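Local atomic coordinates of centromeric protein-C, isoform A (Drosophila melanogaster, PDB entry 6O2K), a protein that probably acts as an adaptor between centromeric chromatin and kinetochore proteins, the part here being its dimeric cupin domain. Residues L43-V48 with D52-N57. Numbering follows the deposited sequence.
Sequences LIFCQV and DYAFYN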
ATOM      1  N   LEU B  43      -4.946 -11.280  -7.526  1.00 27.04           N
ATOM      2  CA  LEU B  43      -4.960 -10.114  -8.403  1.00 27.51           C
ATOM      3  C   LEU B  43      -4.818 -10.537  -9.856  1.00 32.08           C
ATOM      4  O   LEU B  43      -4.062 -11.456 -10.172  1.00 37.52           O
ATOM      5  CB  LEU B  43      -3.813  -9.170  -8.050  1.00 23.91           C
ATOM      6  CG  LEU B  43      -3.839  -8.497  -6.681  1.00 21.27           C
ATOM      7  CD1 LEU B  43      -2.503  -7.845  -6.421  1.00 18.73           C
ATOM      8  CD2 LEU B  43      -4.961  -7.474  -6.644  1.00 24.76           C
ATOM      9  N   ILE B  44      -5.531  -9.848 -10.744  1.00 26.83           N
ATOM     10  CA  ILE B  44      -5.373 -10.035 -12.186  1.00 32.77           C
ATOM     11  C   ILE B  44      -5.518  -8.672 -12.849  1.00 25.77           C
ATOM     12  O   ILE B  44      -6.454  -7.925 -12.550  1.00 29.06           O
ATOM     13  CB  ILE B  44      -6.378 -11.049 -12.775  1.00 39.62           C
ATOM     14  CG1 ILE B  44      -6.081 -12.472 -12.275  1.00 46.95           C
ATOM     15  CG2 ILE B  44      -6.332 -11.022 -14.300  1.00 41.38           C
ATOM     16  CD1 ILE B  44      -4.732 -13.030 -12.732  1.00 49.33           C
ATOM     17  N   PHE B  45      -4.564  -8.342 -13.718  1.00 28.81           N
ATOM     18  CA  PHE B  45      -4.549  -7.050 -14.392  1.00 27.54           C
ATOM     19  C   PHE B  45      -5.449  -7.077 -15.628  1.00 29.39           C
ATOM     20  O   PHE B  45      -5.426  -8.038 -16.404  1.00 33.67           O
ATOM     21  CB  PHE B  45      -3.117  -6.695 -14.792  1.00 32.85           C
ATOM     22  CG  PHE B  45      -2.286  -6.136 -13.666  1.00 31.33           C
ATOM     23  CD1 PHE B  45      -2.343  -4.787 -13.342  1.00 29.99           C
ATOM     24  CD2 PHE B  45      -1.463  -6.965 -12.919  1.00 27.45           C
ATOM     25  CE1 PHE B  45      -1.581  -4.274 -12.310  1.00 33.52           C
ATOM     26  CE2 PHE B  45      -0.699  -6.450 -11.879  1.00 28.59           C
ATOM     27  CZ  PHE B  45      -0.760  -5.106 -11.575  1.00 29.78           C
ATOM     28  N   CYS B  46      -6.241  -6.021 -15.801  1.00 31.85           N
ATOM     29  CA  CYS B  46      -7.065  -5.782 -16.980  1.00 39.82           C
ATOM     30  C   CYS B  46      -6.674  -4.435 -17.578  1.00 37.87           C
ATOM     31  O   CYS B  46      -6.411  -3.480 -16.845  1.00 33.13           O
ATOM     32  CB  CYS B  46      -8.561  -5.793 -16.625  1.00 51.34           C
ATOM     33  SG  CYS B  46      -9.117  -4.374 -15.612  1.00 63.23           S
ATOM     34  N   GLN B  47      -6.625  -4.346 -18.903  1.00 37.05           N
ATOM     35  CA  GLN B  47      -6.163  -3.131 -19.557  1.00 34.87           C
ATOM     36  C   GLN B  47      -7.353  -2.269 -19.953  1.00 34.90           C
ATOM     37  O   GLN B  47      -8.275  -2.744 -20.623  1.00 37.16           O
ATOM     38  CB  GLN B  47      -5.305  -3.452 -20.783  1.00 45.28           C
ATOM     39  CG  GLN B  47      -4.277  -2.370 -21.097  1.00 49.24           C
ATOM     40  CD  GLN B  47      -3.502  -2.636 -22.372  1.00 53.35           C
ATOM     41  OE1 GLN B  47      -2.270  -2.622 -22.376  1.00 62.98           O
ATOM     42  NE2 GLN B  47      -4.216  -2.874 -23.463  1.00 44.44           N
ATOM     43  N   VAL B  48      -7.328  -1.007 -19.535  1.00 33.65           N
ATOM     44  CA  VAL B  48      -8.322  -0.010 -19.920  1.00 34.30           C
ATOM     45  C   VAL B  48      -7.577   1.198 -20.467  1.00 35.34           C
ATOM     46  O   VAL B  48      -6.746   1.791 -19.762  1.00 30.78           O
ATOM     47  CB  VAL B  48      -9.222   0.407 -18.743  1.00 39.20           C
ATOM     48  CG1 VAL B  48     -10.157   1.553 -19.161  1.00 40.86           C
ATOM     49  CG2 VAL B  48     -10.010  -0.777 -18.217  1.00 40.19           C
ATOM     50  N   ASP B  52      -2.787  -0.797 -17.330  1.00 28.41           N
ATOM     51  CA  ASP B  52      -3.152  -2.044 -16.665  1.00 28.84           C
ATOM     52  C   ASP B  52      -3.620  -1.734 -15.243  1.00 27.56           C
ATOM     53  O   ASP B  52      -2.938  -1.016 -14.513  1.00 31.68           O
ATOM     54  CB  ASP B  52      -1.965  -3.019 -16.652  1.00 26.61           C
ATOM     55  CG  ASP B  52      -1.740  -3.711 -18.007  1.00 37.18           C
ATOM     56  OD1 ASP B  52      -0.595  -4.152 -18.286  1.00 35.60           O
ATOM     57  OD2 ASP B  52      -2.704  -3.815 -18.793  1.00 34.11           O
ATOM     58  N   TYR B  53      -4.790  -2.251 -14.856  1.00 23.57           N
ATOM     59  CA  TYR B  53      -5.340  -2.058 -13.517  1.00 23.26           C
ATOM     60  C   TYR B  53      -5.575  -3.407 -12.849  1.00 27.15           C
ATOM     61  O   TYR B  53      -6.041  -4.350 -13.493  1.00 24.58           O
ATOM     62  CB  TYR B  53      -6.675  -1.303 -13.550  1.00 26.00           C
ATOM     63  CG  TYR B  53      -6.607   0.080 -14.130  1.00 20.92           C
ATOM     64  CD1 TYR B  53      -6.802   0.288 -15.489  1.00 24.65           C
ATOM     65  CD2 TYR B  53      -6.364   1.184 -13.315  1.00 22.14           C
ATOM     66  CE1 TYR B  53      -6.751   1.563 -16.029  1.00 28.11           C
ATOM     67  CE2 TYR B  53      -6.308   2.466 -13.842  1.00 25.10           C
ATOM     68  CZ  TYR B  53      -6.500   2.647 -15.204  1.00 23.34           C
ATOM     69  OH  TYR B  53      -6.451   3.908 -15.750  1.00 28.65           O
ATOM     70  N   ALA B  54      -5.304  -3.494 -11.548  1.00 24.71           N
ATOM     71  CA  ALA B  54      -5.688  -4.687 -10.800  1.00 20.57           C
ATOM     72  C   ALA B  54      -6.142  -4.281  -9.409  1.00 25.58           C
ATOM     73  O   ALA B  54      -5.369  -3.677  -8.662  1.00 26.84           O
ATOM     74  CB  ALA B  54      -4.529  -5.694 -10.730  1.00 24.54           C
ATOM     75  N   PHE B  55      -7.378  -4.613  -9.039  1.00 21.51           N
ATOM     76  CA  PHE B  55      -7.881  -4.251  -7.718  1.00 20.19           C
ATOM     77  C   PHE B  55      -8.085  -5.480  -6.839  1.00 24.02           C
ATOM     78  O   PHE B  55      -8.475  -6.552  -7.320  1.00 19.43           O
ATOM     79  CB  PHE B  55      -9.191  -3.461  -7.820  1.00 21.14           C
ATOM     80  CG  PHE B  55      -8.986  -2.031  -8.176  1.00 25.02           C
ATOM     81  CD1 PHE B  55      -8.825  -1.650  -9.501  1.00 29.94           C
ATOM     82  CD2 PHE B  55      -8.933  -1.061  -7.192  1.00 24.08           C
ATOM     83  CE1 PHE B  55      -8.625  -0.323  -9.834  1.00 27.15           C
ATOM     84  CE2 PHE B  55      -8.728   0.270  -7.521  1.00 26.54           C
ATOM     85  CZ  PHE B  55      -8.565   0.633  -8.836  1.00 25.36           C
ATOM     86  N   TYR B  56      -7.794  -5.321  -5.552  1.00 23.99           N
ATOM     87  CA  TYR B  56      -8.153  -6.341  -4.582  1.00 20.48           C
ATOM     88  C   TYR B  56      -9.661  -6.536  -4.575  1.00 23.41           C
ATOM     89  O   TYR B  56     -10.435  -5.571  -4.620  1.00 21.11           O
ATOM     90  CB  TYR B  56      -7.669  -5.952  -3.182  1.00 15.93           C
ATOM     91  CG  TYR B  56      -6.163  -5.962  -3.030  1.00 20.71           C
ATOM     92  CD1 TYR B  56      -5.479  -7.150  -2.757  1.00 20.13           C
ATOM     93  CD2 TYR B  56      -5.423  -4.788  -3.137  1.00 22.01           C
ATOM     94  CE1 TYR B  56      -4.102  -7.161  -2.608  1.00 19.14           C
ATOM     95  CE2 TYR B  56      -4.047  -4.793  -2.980  1.00 21.28           C
ATOM     96  CZ  TYR B  56      -3.394  -5.986  -2.722  1.00 22.09           C
ATOM     97  OH  TYR B  56      -2.022  -5.995  -2.572  1.00 18.53           O
ATOM     98  N   ASN B  57     -10.075  -7.802  -4.528  1.00 21.00           N
ATOM     99  CA  ASN B  57     -11.488  -8.175  -4.515  1.00 29.81           C
ATOM    100  C   ASN B  57     -12.091  -7.981  -3.118  1.00 30.79           C
ATOM    101  O   ASN B  57     -12.605  -8.910  -2.490  1.00 29.90           O
ATOM    102  CB  ASN B  57     -11.635  -9.613  -4.998  1.00 32.67           C
ATOM    103  CG  ASN B  57     -13.053  -9.961  -5.358  1.00 38.65           C
ATOM    104  OD1 ASN B  57     -13.869  -9.081  -5.632  1.00 43.44           O
ATOM    105  ND2 ASN B  57     -13.355 -11.254  -5.377  1.00 44.21           N
TER
HETATM  106  O   HOH W   1      -6.964   4.274 -18.481  1.00 25.54           O
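Cys46 and Tyr53 form an antiparallel hydrogen-bonded pair: Cys46 N donates to Tyr53 O at 2.9 Å and Tyr53 N to Cys46 O at 2.8 Å, both nearly straight. Next to it, Gln47 and Asp52 are the non-hydrogen-bonded pair, with Asp52 OD2 against the aliphatic part of Gln47 (3.1 Å to CG), while Asp52 OD1 is in a salt bridge with Arg68. Among the CH-pi contacts, the Ala54 methyl sits almost centrally over one face of the Phe45 ring, CB 3.5 Å from the centroid. Phe45 CG stands anti to its carbonyl carbon (chi1 -80°), which lays the ring across the partner strand, where Arg68 makes a cation-pi contact and Trp17 of helix 6-19 meets it. A serine in place of Phe45 would probably leave the Ala54 methyl and the Arg68 guanidinium without their aromatic partner. Farther along, Leu43 CD2 lies over the Tyr56 ring, offset toward its rim; the Tyr56 hydroxyl is hydrogen-bonded to Gly114 O of the second subunit. Through water, Val48 O is linked to Tyr53 OH, itself hydrogen-bonded to Arg75 NE. Strands 46-48 and 51-55 thus make a tight beta hairpin at the edge of the larger sheet of the cupin beta-barrel.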